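Local coordinates for putative branched-chain amino acid ABC transporter, periplasmic branched-chain amino acid-binding protein (Pseudomonas protegens Pf-5, PDB 4RU0), which probably binds a small solute, perhaps a branched-chain amino acid, in the periplasm and hands it to a membrane-bound ABC importer, at residues S162-V165 and N166-Q170; G198-K201 and L202-E205; R228-Q232 and Q233-W237; F257-V261 and D262-G266. One frame throughout, in Å; residues are numbered along the deposited sequence.

Contact 1 (S162-V165 and N166-Q170); sequences STLV and NYIAQ
Asn166 folds its amide back over the preceding turn of helix 157-172, its CG 3.1 Å from Ser162 O. With CG beside the backbone N (chi1 -70°), the group faces Ser162, and a water bridges the two side chains: it donates to Asn166 OD1 at 2.6 Å and lies 2.9 Å from Ser162 OG. Both ends have further partners just past strand 407-415 or at its end, where Ser162 OG bonds Asp417 N and Asn166 ND2 bonds Ala415 O. Ser162 O itself takes Asn166 N at 2.8 Å. Leu164 O accepts Ile168 N nearly straight (3.1 Å, 165°) and, weakly, Tyr167 N, whose stronger bond goes to Thr163 O, while Ile168 CG1 presses on Leu164 O at 3.0 Å. Thr163 OG1 turns back to Glu160 O, and Tyr167 OH meets Arg171 NE. A leucine in place of Asn166 would probably leave Ala415 O without this donor and the water without its Asn166 partner. The polar face thus ties the helix to the end of strand 407-415, whereas Leu164 and Ile168, on another face, offer only hydrocarbon to the sheet.

Contact 2 (G198-K201 and L202-E205); sequences GPLK and LLAE
Leu203 lies against the carbonyl of Pro199, one turn back, its CG 3.2 Å from Pro199 O. The same oxygen accepts Leu203 N at 2.9 Å in an almost straight bond (171°), and the side chain stays close to it because CG stands beside the backbone N (chi1 -63°). Ala204 repeats the pattern one residue on: its CB is 3.2 Å from Leu200 O, which also takes Ala204 N. Between the leucines the touch is looser, Leu200 CD2 meeting Leu203 CD1 at 4.4 Å. On the exposed side Lys201 and Glu205 run side by side, pointing the same way. The lysine meets the carboxylate through its CG, 3.9 Å from Glu205 OE1; its chain bends at chi3 (73°), and Lys201 NZ stands 5.3 Å from Glu205 OE1, too far for a salt bridge; any attraction between the charges is probably weak. Helix 197-207 belongs to the beta-alpha-beta crossover that links the neighbouring parallel strands 182-188 and 210-216 of the alpha/beta lobe. Strand 210-216 lies under Leu200 and Ala204, which rest on Asn211, with Gln213 also under Leu200. Pro199 packs on Tyr158 and Ala161 of helix 157-172. From helix 418-435, Leu421 covers Pro199 and Leu202, Leu424 adds to the cover of Leu202, and Leu420 meets Leu203.

Contact 3 (R228-Q232 and Q233-W237); sequences RQIRQ and QNPDW
Gln229 lies alongside Gln233, one turn further along helix 224-233, the two side chains pointing the same way. Gln229 NE2 donates to Gln233 OE1 at 3.1 Å (155°), and its N-H is well aimed, for the oxygen sits almost in the plane of the Gln229 amide. The acceptor is less favourably turned: the two amide planes are 53° apart, and NE2 approaches from above the Gln233 carbonyl plane, off the lone pairs. Gln233 OE1 also rests 3.2 Å from Gln229 CG, so the oxygen is set against the methylene as well as the amide. The two side chains start one turn apart on the same face, where Gln233 N bonds Gln229 O at 2.9 Å, and both lean on Ile212 of strand 210-216. Ile230 makes the apolar half of the contact. With CG2 anti to the backbone N, this methyl reaches the Pro235 ring and meets its CD at 3.8 Å, the two side chains crossing at about a right angle. Pro235 CD also approaches Ile230 O to 3.1 Å, and that oxygen accepts Asn234 N in a weak, bent bond. Beyond Pro235 lie Phe259 of the loop after helix 246-256 and Lys182 and Ala184 of strand 182-188; Lys182 NZ additionally bonds Gln233 O. Asn234, the first residue past the helix, has positive phi (41°). Pro235 follows and, having no N-H, cannot continue the helical bonding; this helix-to-strand turn delivers the chain into parallel strand 237-241 of the Rossmann-like lobe.

Contact 4 (F257-V261 and D262-G266); sequences FGFPV and DHIIG
Pro260 O accepts His263 N at 3.0 Å (154°), with the donor standing well above the carbonyl plane and away from the lone pairs. The next carbonyl repeats this: Val261 O takes Ile264 N at 3.1 Å, again from above its plane. Such three-residue spacing is that of a 3-10 turn. The turn brings the His263 ring over the proline, and Pro260 CG sits above one imidazole face in a CH-pi contact, 3.7 Å from the ring centroid and 24° off its normal. His263 CG beside its own backbone N (chi1 -66°) holds the imidazole back over Pro260, while His263 CB stays 3.9 Å from Phe259 CE2. An alanine here is likely to cost Pro260 CG its imidazole partner and open a gap beside the proline ring. The whole piece is a helix-to-strand connection of the alpha/beta lobe. Gly258, with positive phi, closes helix 246-256 in a Schellman motif, and after the 3-10 turn the chain enters strand 264-266, which lies between parallel strands 237-241 and 287-290. On the buried side Ile264 CG1 meets the edge of the Phe259 ring in its plane, 3.9 Å from CE2, while Pro260 CD covers one face of that ring. Asp262 OD1 lies near Pro260 CB, at 3.7 Å. Further out, Ile230 packs on Phe259, Trp227 and Leu240 on Ile264, and Tyr286 on both Val261 and Ile264.

In the fold
All four contacts belong to one lobe of the binding protein, contacts 1 and 2 within helices and contacts 3 and 4 where a helix gives way to a strand. Contact 1 is the most buried and touches all the others: Val165 packs on Leu200 and Leu203, Ile168 on Trp237 and Ile265. Contact 2 shares that helix packing but has a charged, exposed side. Contacts 3 and 4, about 10 Å apart between centres, lead into adjacent strands 237-241 and 264-266; contacts 2, 3 and 4 are partly buried, contact 3 lying farthest from the chain's centre. Water and side-chain bonds mark contact 1, leucine packing beside a loose Lys-Glu pair contact 2, an amide pair contact 3 and proline-on-imidazole packing contact 4.

Contact 1 (S162-V165 and N166-Q170)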
# COMPACT_ATOMS: atom_id res chain seq x y z
N SER A 162 3.18 9.22 -10.65
CA SER A 162 2.24 9.78 -11.61
C SER A 162 1.07 10.51 -10.94
O SER A 162 0.75 11.62 -11.32
CB SER A 162 1.70 8.69 -12.53
OG SER A 162 0.91 9.25 -13.57
N THR A 163 0.45 9.87 -9.94
CA THR A 163 -0.65 10.51 -9.21
C THR A 163 -0.19 11.78 -8.49
O THR A 163 -0.92 12.77 -8.44
CB THR A 163 -1.29 9.57 -8.17
OG1 THR A 163 -0.37 9.31 -7.11
CG2 THR A 163 -1.69 8.26 -8.81
N LEU A 164 1.02 11.74 -7.94
CA LEU A 164 1.61 12.91 -7.30
C LEU A 164 1.66 14.06 -8.30
O LEU A 164 1.22 15.17 -8.00
CB LEU A 164 3.01 12.59 -6.76
CG LEU A 164 3.84 13.66 -6.01
CD1 LEU A 164 4.72 14.46 -6.96
CD2 LEU A 164 2.93 14.58 -5.19
N VAL A 165 2.19 13.79 -9.49
CA VAL A 165 2.30 14.81 -10.53
C VAL A 165 0.92 15.25 -11.02
O VAL A 165 0.68 16.44 -11.26
CB VAL A 165 3.14 14.28 -11.72
CG1 VAL A 165 2.94 15.15 -12.95
CG2 VAL A 165 4.62 14.22 -11.33
N ASN A 166 -0.01 14.31 -11.14
CA ASN A 166 -1.34 14.63 -11.61
C ASN A 166 -2.11 15.51 -10.63
O ASN A 166 -2.93 16.34 -11.04
CB ASN A 166 -2.13 13.36 -11.90
CG ASN A 166 -1.62 12.63 -13.11
OD1 ASN A 166 -0.81 13.17 -13.87
ND2 ASN A 166 -2.09 11.40 -13.32
N TYR A 167 -1.83 15.34 -9.34
CA TYR A 167 -2.45 16.19 -8.33
C TYR A 167 -1.85 17.59 -8.37
O TYR A 167 -2.57 18.58 -8.27
CB TYR A 167 -2.29 15.59 -6.94
CG TYR A 167 -2.84 16.48 -5.85
CD1 TYR A 167 -4.22 16.62 -5.67
CD2 TYR A 167 -2.00 17.18 -5.00
CE1 TYR A 167 -4.73 17.44 -4.68
CE2 TYR A 167 -2.50 18.00 -4.01
CZ TYR A 167 -3.86 18.13 -3.85
OH TYR A 167 -4.37 18.94 -2.86
N ILE A 168 -0.52 17.67 -8.53
CA ILE A 168 0.16 18.95 -8.69
C ILE A 168 -0.47 19.73 -9.85
O ILE A 168 -0.80 20.91 -9.71
CB ILE A 168 1.67 18.78 -8.98
CG1 ILE A 168 2.38 17.97 -7.89
CG2 ILE A 168 2.33 20.14 -9.15
CD1 ILE A 168 2.44 18.64 -6.56
N ALA A 169 -0.64 19.05 -10.98
CA ALA A 169 -1.20 19.64 -12.19
C ALA A 169 -2.63 20.13 -11.96
O ALA A 169 -3.02 21.18 -12.46
CB ALA A 169 -1.18 18.63 -13.34
N GLN A 170 -3.39 19.36 -11.19
CA GLN A 170 -4.75 19.75 -10.83
C GLN A 170 -4.70 21.02 -9.99
O GLN A 170 -5.53 21.91 -10.14
CB GLN A 170 -5.43 18.60 -10.09
CG GLN A 170 -6.82 18.91 -9.53
CD GLN A 170 -7.55 17.64 -9.11
OE1 GLN A 170 -7.78 16.75 -9.93
NE2 GLN A 170 -7.91 17.55 -7.83
O HOH W 1 1.09 11.81 -14.94

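Contact 2 (G198-K201 and L202-E205)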
# COMPACT_ATOMS: atom_id res chain seq x y z
N GLY A 198 13.18 6.91 -11.72
CA GLY A 198 12.76 6.65 -13.08
C GLY A 198 11.52 7.40 -13.53
O GLY A 198 11.58 8.22 -14.46
N PRO A 199 10.37 7.14 -12.88
CA PRO A 199 9.12 7.76 -13.33
C PRO A 199 9.12 9.29 -13.25
O PRO A 199 8.57 9.94 -14.14
CB PRO A 199 8.07 7.15 -12.39
CG PRO A 199 8.82 6.67 -11.22
CD PRO A 199 10.17 6.25 -11.72
N LEU A 200 9.74 9.85 -12.22
CA LEU A 200 9.77 11.31 -12.09
C LEU A 200 10.59 11.94 -13.20
O LEU A 200 10.27 13.03 -13.67
CB LEU A 200 10.31 11.72 -10.72
CG LEU A 200 9.24 11.57 -9.62
CD1 LEU A 200 9.78 11.90 -8.24
CD2 LEU A 200 8.03 12.43 -9.94
N LYS A 201 11.64 11.26 -13.64
CA LYS A 201 12.46 11.76 -14.74
C LYS A 201 11.65 11.76 -16.04
O LYS A 201 11.70 12.73 -16.81
CB LYS A 201 13.72 10.92 -14.90
CG LYS A 201 14.61 11.37 -16.04
CD LYS A 201 15.83 10.47 -16.17
CE LYS A 201 15.46 9.13 -16.76
NZ LYS A 201 16.65 8.25 -16.92
N LEU A 202 10.92 10.67 -16.28
CA LEU A 202 10.05 10.57 -17.44
C LEU A 202 8.98 11.67 -17.44
O LEU A 202 8.80 12.37 -18.44
CB LEU A 202 9.39 9.19 -17.49
CG LEU A 202 8.31 8.95 -18.55
CD1 LEU A 202 8.87 9.20 -19.94
CD2 LEU A 202 7.76 7.54 -18.44
N LEU A 203 8.27 11.82 -16.32
CA LEU A 203 7.22 12.82 -16.20
C LEU A 203 7.78 14.24 -16.33
O LEU A 203 7.11 15.13 -16.85
CB LEU A 203 6.49 12.67 -14.86
CG LEU A 203 5.74 11.33 -14.70
CD1 LEU A 203 5.49 10.98 -13.24
CD2 LEU A 203 4.44 11.35 -15.49
N ALA A 204 9.02 14.44 -15.89
CA ALA A 204 9.64 15.76 -16.00
C ALA A 204 10.00 16.08 -17.46
O ALA A 204 9.94 17.24 -17.88
CB ALA A 204 10.87 15.85 -15.12
N GLU A 205 10.39 15.06 -18.22
CA GLU A 205 10.68 15.25 -19.64
C GLU A 205 9.42 15.60 -20.42
O GLU A 205 9.45 16.44 -21.31
CB GLU A 205 11.33 14.00 -20.23
CG GLU A 205 12.75 13.75 -19.77
CD GLU A 205 13.41 12.60 -20.52
OE1 GLU A 205 14.25 11.91 -19.92
OE2 GLU A 205 13.07 12.40 -21.71

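Contact 3 (R228-Q232 and Q233-W237)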
# COMPACT_ATOMS: atom_id res chain seq x y z
N ARG A 228 18.29 23.53 3.43
CA ARG A 228 19.01 24.74 3.01
C ARG A 228 18.96 24.82 1.49
O ARG A 228 18.76 25.89 0.92
CB ARG A 228 20.45 24.72 3.52
CG ARG A 228 21.32 25.84 3.02
CD ARG A 228 22.66 25.88 3.74
NE ARG A 228 23.53 24.76 3.37
CZ ARG A 228 23.83 23.73 4.17
NH1 ARG A 228 23.36 23.67 5.41
NH2 ARG A 228 24.63 22.77 3.73
N GLN A 229 19.13 23.68 0.84
CA GLN A 229 19.03 23.62 -0.60
C GLN A 229 17.62 23.98 -1.06
O GLN A 229 17.44 24.74 -2.02
CB GLN A 229 19.41 22.24 -1.11
CG GLN A 229 19.21 22.06 -2.60
CD GLN A 229 19.65 20.69 -3.08
OE1 GLN A 229 20.38 19.98 -2.38
NE2 GLN A 229 19.20 20.30 -4.27
N ILE A 230 16.62 23.44 -0.37
CA ILE A 230 15.23 23.66 -0.72
C ILE A 230 14.83 25.12 -0.54
O ILE A 230 14.09 25.67 -1.36
CB ILE A 230 14.30 22.74 0.11
CG1 ILE A 230 14.40 21.30 -0.43
CG2 ILE A 230 12.86 23.22 0.08
CD1 ILE A 230 13.83 20.25 0.52
N ARG A 231 15.33 25.77 0.51
CA ARG A 231 15.04 27.19 0.68
C ARG A 231 15.71 28.02 -0.42
O ARG A 231 15.11 28.97 -0.92
CB ARG A 231 15.48 27.69 2.06
CG ARG A 231 14.97 29.09 2.38
CD ARG A 231 15.43 29.57 3.74
NE ARG A 231 15.17 30.99 3.98
CZ ARG A 231 14.05 31.46 4.52
NH1 ARG A 231 13.07 30.64 4.87
NH2 ARG A 231 13.90 32.77 4.70
N GLN A 232 16.93 27.65 -0.81
CA GLN A 232 17.63 28.32 -1.91
C GLN A 232 16.87 28.18 -3.23
O GLN A 232 16.66 29.16 -3.94
CB GLN A 232 19.05 27.76 -2.09
CG GLN A 232 20.08 28.26 -1.09
CD GLN A 232 21.34 27.41 -1.10
OE1 GLN A 232 21.33 26.28 -1.57
NE2 GLN A 232 22.43 27.96 -0.57
N GLN A 233 16.46 26.97 -3.56
CA GLN A 233 15.82 26.73 -4.84
C GLN A 233 14.34 27.11 -4.82
O GLN A 233 13.75 27.33 -5.88
CB GLN A 233 16.00 25.26 -5.25
CG GLN A 233 17.42 24.94 -5.71
CD GLN A 233 17.62 23.46 -5.98
OE1 GLN A 233 17.33 22.62 -5.12
NE2 GLN A 233 18.13 23.13 -7.16
N ASN A 234 13.75 27.20 -3.63
CA ASN A 234 12.33 27.51 -3.44
C ASN A 234 11.41 26.79 -4.43
O ASN A 234 10.74 27.44 -5.25
CB ASN A 234 12.11 29.03 -3.53
CG ASN A 234 10.69 29.44 -3.17
OD1 ASN A 234 10.14 30.39 -3.73
ND2 ASN A 234 10.08 28.71 -2.24
N PRO A 235 11.37 25.45 -4.37
CA PRO A 235 10.48 24.71 -5.28
C PRO A 235 9.02 24.96 -4.93
O PRO A 235 8.72 25.35 -3.81
CB PRO A 235 10.87 23.25 -5.03
CG PRO A 235 11.28 23.24 -3.59
CD PRO A 235 12.01 24.56 -3.39
N ASP A 236 8.13 24.73 -5.90
CA ASP A 236 6.70 24.94 -5.71
C ASP A 236 6.11 23.83 -4.84
O ASP A 236 5.16 24.06 -4.10
CB ASP A 236 5.98 25.00 -7.05
CG ASP A 236 6.54 26.07 -7.97
OD1 ASP A 236 7.44 25.76 -8.78
OD2 ASP A 236 6.09 27.23 -7.87
N TRP A 237 6.68 22.63 -4.94
CA TRP A 237 6.21 21.49 -4.16
C TRP A 237 7.36 20.61 -3.68
O TRP A 237 8.38 20.49 -4.35
CB TRP A 237 5.23 20.65 -4.98
CG TRP A 237 3.99 21.39 -5.36
CD1 TRP A 237 3.79 22.13 -6.49
CD2 TRP A 237 2.77 21.47 -4.61
NE1 TRP A 237 2.53 22.67 -6.49
CE2 TRP A 237 1.88 22.29 -5.35
CE3 TRP A 237 2.34 20.94 -3.38
CZ2 TRP A 237 0.59 22.58 -4.90
CZ3 TRP A 237 1.05 21.24 -2.94
CH2 TRP A 237 0.19 22.05 -3.70

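Contact 4 (F257-V261 and D262-G266)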
# COMPACT_ATOMS: atom_id res chain seq x y z
N PHE A 257 13.37 26.16 8.42
CA PHE A 257 13.89 26.89 7.26
C PHE A 257 12.81 27.73 6.57
O PHE A 257 13.07 28.36 5.56
CB PHE A 257 14.52 25.92 6.26
CG PHE A 257 15.96 25.60 6.55
CD1 PHE A 257 16.30 24.60 7.46
CD2 PHE A 257 16.98 26.28 5.90
CE1 PHE A 257 17.63 24.30 7.72
CE2 PHE A 257 18.31 25.98 6.16
CZ PHE A 257 18.64 24.99 7.07
N GLY A 258 11.60 27.72 7.11
CA GLY A 258 10.55 28.58 6.61
C GLY A 258 9.85 28.09 5.36
O GLY A 258 9.12 28.86 4.72
N PHE A 259 10.04 26.83 4.99
CA PHE A 259 9.34 26.30 3.83
C PHE A 259 7.91 25.95 4.23
O PHE A 259 7.69 25.36 5.29
CB PHE A 259 10.05 25.08 3.24
CG PHE A 259 9.49 24.65 1.91
CD1 PHE A 259 9.90 25.28 0.74
CD2 PHE A 259 8.55 23.64 1.84
CE1 PHE A 259 9.38 24.90 -0.47
CE2 PHE A 259 8.02 23.25 0.62
CZ PHE A 259 8.43 23.88 -0.54
N PRO A 260 6.92 26.34 3.41
CA PRO A 260 5.51 26.15 3.77
C PRO A 260 5.11 24.68 3.74
O PRO A 260 5.20 24.00 2.72
CB PRO A 260 4.75 26.97 2.71
CG PRO A 260 5.70 27.15 1.59
CD PRO A 260 7.09 27.10 2.16
N VAL A 261 4.64 24.20 4.88
CA VAL A 261 4.41 22.78 5.10
C VAL A 261 3.26 22.25 4.26
O VAL A 261 3.20 21.06 3.95
CB VAL A 261 4.16 22.53 6.61
CG1 VAL A 261 3.79 21.08 6.87
CG2 VAL A 261 5.40 22.91 7.41
N ASP A 262 2.34 23.13 3.87
CA ASP A 262 1.22 22.68 3.04
C ASP A 262 1.60 22.66 1.56
O ASP A 262 0.75 22.46 0.69
CB ASP A 262 -0.02 23.56 3.28
CG ASP A 262 0.19 24.99 2.84
OD1 ASP A 262 1.35 25.44 2.77
OD2 ASP A 262 -0.82 25.67 2.57
N HIS A 263 2.88 22.86 1.28
CA HIS A 263 3.42 22.63 -0.06
C HIS A 263 4.21 21.33 -0.05
O HIS A 263 4.91 21.02 -1.02
CB HIS A 263 4.33 23.78 -0.51
CG HIS A 263 3.61 25.08 -0.70
ND1 HIS A 263 4.20 26.17 -1.31
CD2 HIS A 263 2.36 25.47 -0.36
CE1 HIS A 263 3.35 27.18 -1.33
NE2 HIS A 263 2.22 26.78 -0.76
N ILE A 264 4.12 20.59 1.05
CA ILE A 264 4.80 19.30 1.18
C ILE A 264 3.80 18.16 1.06
O ILE A 264 2.81 18.13 1.78
CB ILE A 264 5.55 19.18 2.52
CG1 ILE A 264 6.44 20.40 2.77
CG2 ILE A 264 6.37 17.88 2.57
CD1 ILE A 264 7.29 20.27 4.01
N ILE A 265 4.07 17.22 0.16
CA ILE A 265 3.18 16.07 0.00
C ILE A 265 3.91 14.78 0.29
O ILE A 265 4.86 14.41 -0.41
CB ILE A 265 2.58 15.99 -1.41
CG1 ILE A 265 1.91 17.32 -1.78
CG2 ILE A 265 1.58 14.85 -1.49
CD1 ILE A 265 1.39 17.36 -3.21
N GLY A 266 3.46 14.08 1.33
CA GLY A 266 4.13 12.86 1.74
C GLY A 266 3.75 11.64 0.93
O GLY A 266 2.63 11.52 0.41